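Local coordinates for cutm, flavoprotein of carbon monoxide dehydrogenase (Hydrogenophaga pseudoflava, PDB 1FFV) that binds FAD and, as the flavoprotein subunit of carbon monoxide dehydrogenase, probably passes electrons from CO oxidation on to an external acceptor, at residues L30-H35 / I52-I57; M75-D80 / R109-G114. All coordinates share one frame; numbering follows the deposited sequence.

Contact 1 (L30-H35 / I52-I57); sequences LLAGGH and IDINRI. With FAD (flavin-adenine dinucleotide), chain J.
The L30 side chain lies across I52 and I54, its CD2 branch 4.0 Å from I52 CB and 3.9 Å from I54 CG2. With its CG anti to the carbonyl carbon (chi1 -64°), the same leucine sends CD1 to the adenine of FAD, 3.5 Å from C2A. I54 CD1 meets the adenine too, near N6A, while L31 sits on the other face of the sheet, its CD1 against the carboxylate carbon of D53. Two parallel-strand hydrogen bonds run between the backbones: L31 N donates to I52 O at 2.7 Å and I54 N to L31 O at 3.0 Å. D53 OD1 accepts from N55 N, an Asx turn that leads into the type I turn I54-I57; D53 OD2 is bound by Y8 OH and by a polar side chain of another protein chain. With an alanine here in place of the aspartate, N55 N would probably lose its OD1 acceptor, and Y8 OH and the neighbouring chain's side chain their OD2 partner, leaving the turn less fixed. On the cofactor side, L30 O accepts from ribose O2B, A32 N grips FAD O1A at 3.0 Å, and H35 N grips O2P. A CB on G33 would collide with that O2P. The arrangement is a beta-alpha-beta unit whose first strand ends in a glycine-containing loop around the FAD diphosphate, in the FAD-binding domain of the molybdopterin dehydrogenase family.

Contact 2 (M75-D80 / R109-G114); sequences MTVEND and RGTIGG. With FAD (flavin-adenine dinucleotide), chain J.
The flat carboxylate of E78 approaches T111 through OE1, 3.7 Å from T111 O; water 1 donates to both oxygens and also meets FAD O2', while OE2 is held by H125. With E78 CG anti to the carbonyl carbon (chi1 -61°), CG comes 3.3 Å from G110 O; the bend at chi2 then swings the carboxylate toward the water. Backbone bonds join I112 N to T76 O and E78 N to G110 O, the latter at 2.9 Å. These two bonds flank the single backbone bridge between V77 and T111, each the N-cap residue of a helix. T111 performs the cap with its side chain, OG1 accepting from G114 N at 2.9 Å, and the same hydroxyl donates to FAD O1P at 2.7 Å. T111 N already binds O1P, and the chi1 of 67°, which sets OG1 between the backbone N and the carbonyl carbon, brings the hydroxyl to the same oxygen; the positive end of helix 112-117 would probably add to the attraction. A CB on G114 would run into O1P. The threonine methyl CG2 turns to the other segment, 3.8 Å from M75 SD, and I112 CG2 packs on T76 CB while V77 CG2 rests on R109 O.

Overall arrangement
From the N terminus, strand 28-31 leads through the phosphate-binding loop and helix 37-42 to strand 50-53, where contact 1 closes the crossover inside the parallel sheet that also holds strand 7-9. The chain then forms strands 63-66 and 69-73 of the antiparallel sheet and enters contact 2 at 75-80. Helix 78-83, which begins within that segment, and helices 85-90 and 92-97 lead on to 109-114, which closes the longer loop. The contacts are in series, neither nested nor crossing, with centres about 11 Å apart. They meet where A32 packs on M75 and H35 on R109, and both grip the FAD diphosphate, joining the small parallel sheet to the capped helix 112-117.

Contact 1 (L30-H35 / I52-I57)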
# COMPACT_ATOMS: atom_id res chain seq x y z
N LEU C 30 -6.51 -4.14 45.73
CA LEU C 30 -7.77 -3.50 45.35
C LEU C 30 -7.53 -2.50 44.23
O LEU C 30 -6.58 -1.71 44.28
CB LEU C 30 -8.37 -2.78 46.56
CG LEU C 30 -8.80 -3.64 47.75
CD1 LEU C 30 -9.20 -2.77 48.93
CD2 LEU C 30 -9.96 -4.53 47.33
N LEU C 31 -8.37 -2.55 43.20
CA LEU C 31 -8.25 -1.64 42.07
C LEU C 31 -9.39 -0.62 42.17
O LEU C 31 -10.57 -0.98 42.09
CB LEU C 31 -8.41 -2.40 40.75
CG LEU C 31 -7.77 -1.90 39.45
CD1 LEU C 31 -8.53 -2.49 38.27
CD2 LEU C 31 -7.75 -0.39 39.35
N ALA C 32 -9.04 0.65 42.39
CA ALA C 32 -10.05 1.70 42.46
C ALA C 32 -9.96 2.48 41.14
O ALA C 32 -10.13 1.89 40.07
CB ALA C 32 -9.81 2.60 43.66
N GLY C 33 -9.66 3.77 41.20
CA GLY C 33 -9.54 4.56 39.98
C GLY C 33 -8.36 4.12 39.12
O GLY C 33 -8.26 4.49 37.95
N GLY C 34 -7.46 3.35 39.73
CA GLY C 34 -6.29 2.84 39.02
C GLY C 34 -5.26 3.87 38.58
O GLY C 34 -4.26 3.50 37.96
N HIS C 35 -5.45 5.13 38.94
CA HIS C 35 -4.51 6.15 38.51
C HIS C 35 -3.22 6.32 39.31
O HIS C 35 -2.45 7.26 39.09
CB HIS C 35 -5.23 7.48 38.23
CG HIS C 35 -5.87 7.51 36.87
ND1 HIS C 35 -6.86 6.63 36.50
CD2 HIS C 35 -5.61 8.27 35.78
CE1 HIS C 35 -7.17 6.84 35.23
NE2 HIS C 35 -6.43 7.83 34.77
N ILE C 52 -8.43 -6.78 42.45
CA ILE C 52 -9.83 -6.82 42.83
C ILE C 52 -10.43 -5.46 42.54
O ILE C 52 -10.22 -4.50 43.28
CB ILE C 52 -10.01 -7.16 44.31
CG1 ILE C 52 -9.37 -8.52 44.61
CG2 ILE C 52 -11.49 -7.17 44.68
CD1 ILE C 52 -9.16 -8.75 46.07
N ASP C 53 -11.17 -5.39 41.44
CA ASP C 53 -11.82 -4.17 41.01
C ASP C 53 -13.04 -3.87 41.88
O ASP C 53 -13.99 -4.67 41.95
CB ASP C 53 -12.23 -4.30 39.54
CG ASP C 53 -12.65 -2.98 38.91
OD1 ASP C 53 -12.94 -2.00 39.63
OD2 ASP C 53 -12.70 -2.94 37.67
N ILE C 54 -13.02 -2.72 42.55
CA ILE C 54 -14.13 -2.32 43.39
C ILE C 54 -15.00 -1.21 42.77
O ILE C 54 -15.75 -0.55 43.47
CB ILE C 54 -13.65 -1.91 44.81
CG1 ILE C 54 -12.58 -0.81 44.71
CG2 ILE C 54 -13.10 -3.13 45.54
CD1 ILE C 54 -12.10 -0.30 46.05
N ASN C 55 -14.92 -1.05 41.44
CA ASN C 55 -15.70 -0.03 40.71
C ASN C 55 -17.15 -0.41 40.44
O ASN C 55 -17.93 0.42 39.97
CB ASN C 55 -15.07 0.30 39.35
CG ASN C 55 -13.90 1.26 39.45
OD1 ASN C 55 -12.75 0.82 39.50
ND2 ASN C 55 -14.19 2.56 39.48
N ARG C 56 -17.52 -1.66 40.70
CA ARG C 56 -18.89 -2.11 40.45
C ARG C 56 -19.67 -2.41 41.74
O ARG C 56 -20.60 -3.22 41.75
CB ARG C 56 -18.87 -3.34 39.53
CG ARG C 56 -18.18 -3.10 38.17
CD ARG C 56 -19.03 -2.25 37.22
NE ARG C 56 -20.28 -2.92 36.86
N ILE C 57 -19.29 -1.71 42.81
CA ILE C 57 -19.92 -1.85 44.12
C ILE C 57 -20.61 -0.52 44.44
O ILE C 57 -19.95 0.44 44.85
CB ILE C 57 -18.86 -2.16 45.20
CG1 ILE C 57 -18.11 -3.44 44.84
CG2 ILE C 57 -19.51 -2.31 46.55
CD1 ILE C 57 -16.97 -3.78 45.78
PA FAD J . -5.73 3.34 42.81
O1A FAD J . -6.43 2.04 42.75
O2A FAD J . -4.90 3.70 41.79
O5B FAD J . -4.92 3.20 44.06
C5B FAD J . -5.54 2.89 45.29
C4B FAD J . -4.46 2.39 46.24
O4B FAD J . -5.15 2.34 47.52
C3B FAD J . -4.04 0.95 46.08
O3B FAD J . -2.98 0.53 46.86
C2B FAD J . -5.38 0.29 46.33
O2B FAD J . -5.23 -1.08 46.51
C1B FAD J . -5.83 1.01 47.56
N9A FAD J . -7.24 1.38 47.62
C8A FAD J . -7.95 2.09 46.69
N7A FAD J . -9.22 2.27 47.04
C5A FAD J . -9.33 1.65 48.26
C6A FAD J . -10.46 1.50 49.17
N6A FAD J . -11.66 1.97 48.95
N1A FAD J . -10.17 0.80 50.31
C2A FAD J . -8.95 0.29 50.58
N3A FAD J . -7.87 0.38 49.81
C4A FAD J . -8.10 1.08 48.66
N1 FAD J . -3.06 12.97 43.38
C2 FAD J . -3.04 14.05 44.15
O2 FAD J . -3.43 14.03 45.26
N3 FAD J . -2.54 15.30 43.69
C4 FAD J . -2.06 15.45 42.42
O4 FAD J . -1.64 16.54 42.06
C4X FAD J . -2.07 14.27 41.57
N5 FAD J . -1.61 14.36 40.32
C5X FAD J . -1.64 13.23 39.56
C6 FAD J . -1.15 13.34 38.26
C7 FAD J . -1.14 12.27 37.42
C7M FAD J . -0.61 12.42 36.01
C8 FAD J . -1.65 11.00 37.86
C8M FAD J . -1.65 9.80 36.94
C9 FAD J . -2.15 10.87 39.16
C9A FAD J . -2.15 11.98 40.01
N10 FAD J . -2.64 11.92 41.34
C10 FAD J . -2.61 13.02 42.11
C1' FAD J . -3.20 10.63 41.85
C2' FAD J . -4.77 10.28 41.91
O2' FAD J . -4.91 11.55 42.50
C3' FAD J . -4.27 8.99 42.54
O3' FAD J . -5.13 8.80 41.39
C4' FAD J . -5.24 8.01 43.15
O4' FAD J . -4.14 8.37 44.04
C5' FAD J . -4.91 6.63 43.73
O5' FAD J . -6.51 6.79 43.69
P FAD J . -7.24 5.79 42.79
O1P FAD J . -8.74 6.07 43.06
O2P FAD J . -6.90 5.90 41.45
O3P FAD J . -6.82 4.44 43.19

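Contact 2 (M75-D80 / R109-G114)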
# COMPACT_ATOMS: atom_id res chain seq x y z
N MET C 75 -15.40 5.48 46.71
CA MET C 75 -15.25 5.47 45.26
C MET C 75 -15.72 6.74 44.55
O MET C 75 -15.84 6.76 43.31
CB MET C 75 -15.91 4.23 44.66
CG MET C 75 -15.13 2.94 44.90
SD MET C 75 -13.44 3.04 44.27
CE MET C 75 -13.70 2.65 42.59
N THR C 76 -15.99 7.79 45.31
CA THR C 76 -16.39 9.05 44.72
C THR C 76 -15.20 9.56 43.91
O THR C 76 -14.08 9.63 44.41
CB THR C 76 -16.74 10.13 45.78
OG1 THR C 76 -17.87 9.69 46.54
CG2 THR C 76 -17.07 11.46 45.11
N VAL C 77 -15.46 9.90 42.67
CA VAL C 77 -14.45 10.39 41.75
C VAL C 77 -14.15 11.88 42.05
O VAL C 77 -15.04 12.62 42.48
CB VAL C 77 -14.94 10.11 40.31
CG1 VAL C 77 -14.89 11.34 39.43
CG2 VAL C 77 -14.17 8.93 39.73
N GLU C 78 -12.90 12.30 41.85
CA GLU C 78 -12.50 13.69 42.12
C GLU C 78 -13.42 14.78 41.56
O GLU C 78 -13.74 15.74 42.27
CB GLU C 78 -11.05 13.94 41.68
CG GLU C 78 -9.98 13.08 42.37
CD GLU C 78 -9.79 13.40 43.86
OE1 GLU C 78 -9.08 12.63 44.55
OE2 GLU C 78 -10.33 14.42 44.35
N ASN C 79 -13.86 14.63 40.31
CA ASN C 79 -14.75 15.62 39.68
C ASN C 79 -16.15 15.66 40.31
O ASN C 79 -16.82 16.69 40.28
CB ASN C 79 -14.86 15.39 38.17
CG ASN C 79 -13.65 15.91 37.41
OD1 ASN C 79 -13.30 15.35 36.37
ND2 ASN C 79 -13.01 16.97 37.91
N ASP C 80 -16.59 14.53 40.86
CA ASP C 80 -17.90 14.45 41.50
C ASP C 80 -17.84 15.15 42.85
O ASP C 80 -18.86 15.56 43.41
CB ASP C 80 -18.34 13.00 41.66
CG ASP C 80 -18.91 12.43 40.38
OD1 ASP C 80 -18.56 12.92 39.29
OD2 ASP C 80 -19.73 11.50 40.46
N ARG C 109 -11.53 9.42 37.14
CA ARG C 109 -11.28 8.05 37.59
C ARG C 109 -10.72 7.98 39.01
O ARG C 109 -11.15 7.17 39.82
CB ARG C 109 -10.32 7.34 36.63
CG ARG C 109 -10.85 7.16 35.20
CD ARG C 109 -12.10 6.29 35.12
NE ARG C 109 -11.90 4.98 35.73
CZ ARG C 109 -12.86 4.11 36.03
NH1 ARG C 109 -14.13 4.40 35.76
NH2 ARG C 109 -12.56 2.96 36.62
N GLY C 110 -9.76 8.85 39.31
CA GLY C 110 -9.17 8.88 40.63
C GLY C 110 -10.23 9.15 41.67
O GLY C 110 -11.07 10.05 41.50
N THR C 111 -10.19 8.37 42.75
CA THR C 111 -11.15 8.52 43.84
C THR C 111 -10.53 9.10 45.10
O THR C 111 -9.32 8.97 45.32
CB THR C 111 -11.80 7.17 44.20
OG1 THR C 111 -10.82 6.30 44.77
CG2 THR C 111 -12.39 6.50 42.96
N ILE C 112 -11.35 9.76 45.91
CA ILE C 112 -10.89 10.35 47.16
C ILE C 112 -10.35 9.23 48.06
O ILE C 112 -9.30 9.39 48.69
CB ILE C 112 -12.03 11.11 47.87
CG1 ILE C 112 -11.57 11.59 49.26
CG2 ILE C 112 -13.29 10.25 47.95
CD1 ILE C 112 -12.53 12.58 49.92
N GLY C 113 -11.05 8.09 48.07
CA GLY C 113 -10.63 6.95 48.85
C GLY C 113 -9.28 6.37 48.41
O GLY C 113 -8.48 5.98 49.26
N GLY C 114 -9.04 6.32 47.10
CA GLY C 114 -7.77 5.82 46.60
C GLY C 114 -6.64 6.79 46.88
O GLY C 114 -5.50 6.39 47.17
PA FAD J . -5.73 3.34 42.81
O1A FAD J . -6.43 2.04 42.75
O2A FAD J . -4.90 3.70 41.79
O5B FAD J . -4.92 3.20 44.06
C5B FAD J . -5.54 2.89 45.29
C4B FAD J . -4.46 2.39 46.24
O4B FAD J . -5.15 2.34 47.52
C3B FAD J . -4.04 0.95 46.08
O3B FAD J . -2.98 0.53 46.86
C2B FAD J . -5.38 0.29 46.33
O2B FAD J . -5.23 -1.08 46.51
C1B FAD J . -5.83 1.01 47.56
N9A FAD J . -7.24 1.38 47.62
C8A FAD J . -7.95 2.09 46.69
N7A FAD J . -9.22 2.27 47.04
C5A FAD J . -9.33 1.65 48.26
C6A FAD J . -10.46 1.50 49.17
N6A FAD J . -11.66 1.97 48.95
N1A FAD J . -10.17 0.80 50.31
C2A FAD J . -8.95 0.29 50.58
N3A FAD J . -7.87 0.38 49.81
C4A FAD J . -8.10 1.08 48.66
N1 FAD J . -3.06 12.97 43.38
C2 FAD J . -3.04 14.05 44.15
O2 FAD J . -3.43 14.03 45.26
N3 FAD J . -2.54 15.30 43.69
C4 FAD J . -2.06 15.45 42.42
O4 FAD J . -1.64 16.54 42.06
C4X FAD J . -2.07 14.27 41.57
N5 FAD J . -1.61 14.36 40.32
C5X FAD J . -1.64 13.23 39.56
C6 FAD J . -1.15 13.34 38.26
C7 FAD J . -1.14 12.27 37.42
C7M FAD J . -0.61 12.42 36.01
C8 FAD J . -1.65 11.00 37.86
C8M FAD J . -1.65 9.80 36.94
C9 FAD J . -2.15 10.87 39.16
C9A FAD J . -2.15 11.98 40.01
N10 FAD J . -2.64 11.92 41.34
C10 FAD J . -2.61 13.02 42.11
C1' FAD J . -3.20 10.63 41.85
C2' FAD J . -4.77 10.28 41.91
O2' FAD J . -4.91 11.55 42.50
C3' FAD J . -4.27 8.99 42.54
O3' FAD J . -5.13 8.80 41.39
C4' FAD J . -5.24 8.01 43.15
O4' FAD J . -4.14 8.37 44.04
C5' FAD J . -4.91 6.63 43.73
O5' FAD J . -6.51 6.79 43.69
P FAD J . -7.24 5.79 42.79
O1P FAD J . -8.74 6.07 43.06
O2P FAD J . -6.90 5.90 41.45
O3P FAD J . -6.82 4.44 43.19
O HOH W 1 -7.82 10.59 43.12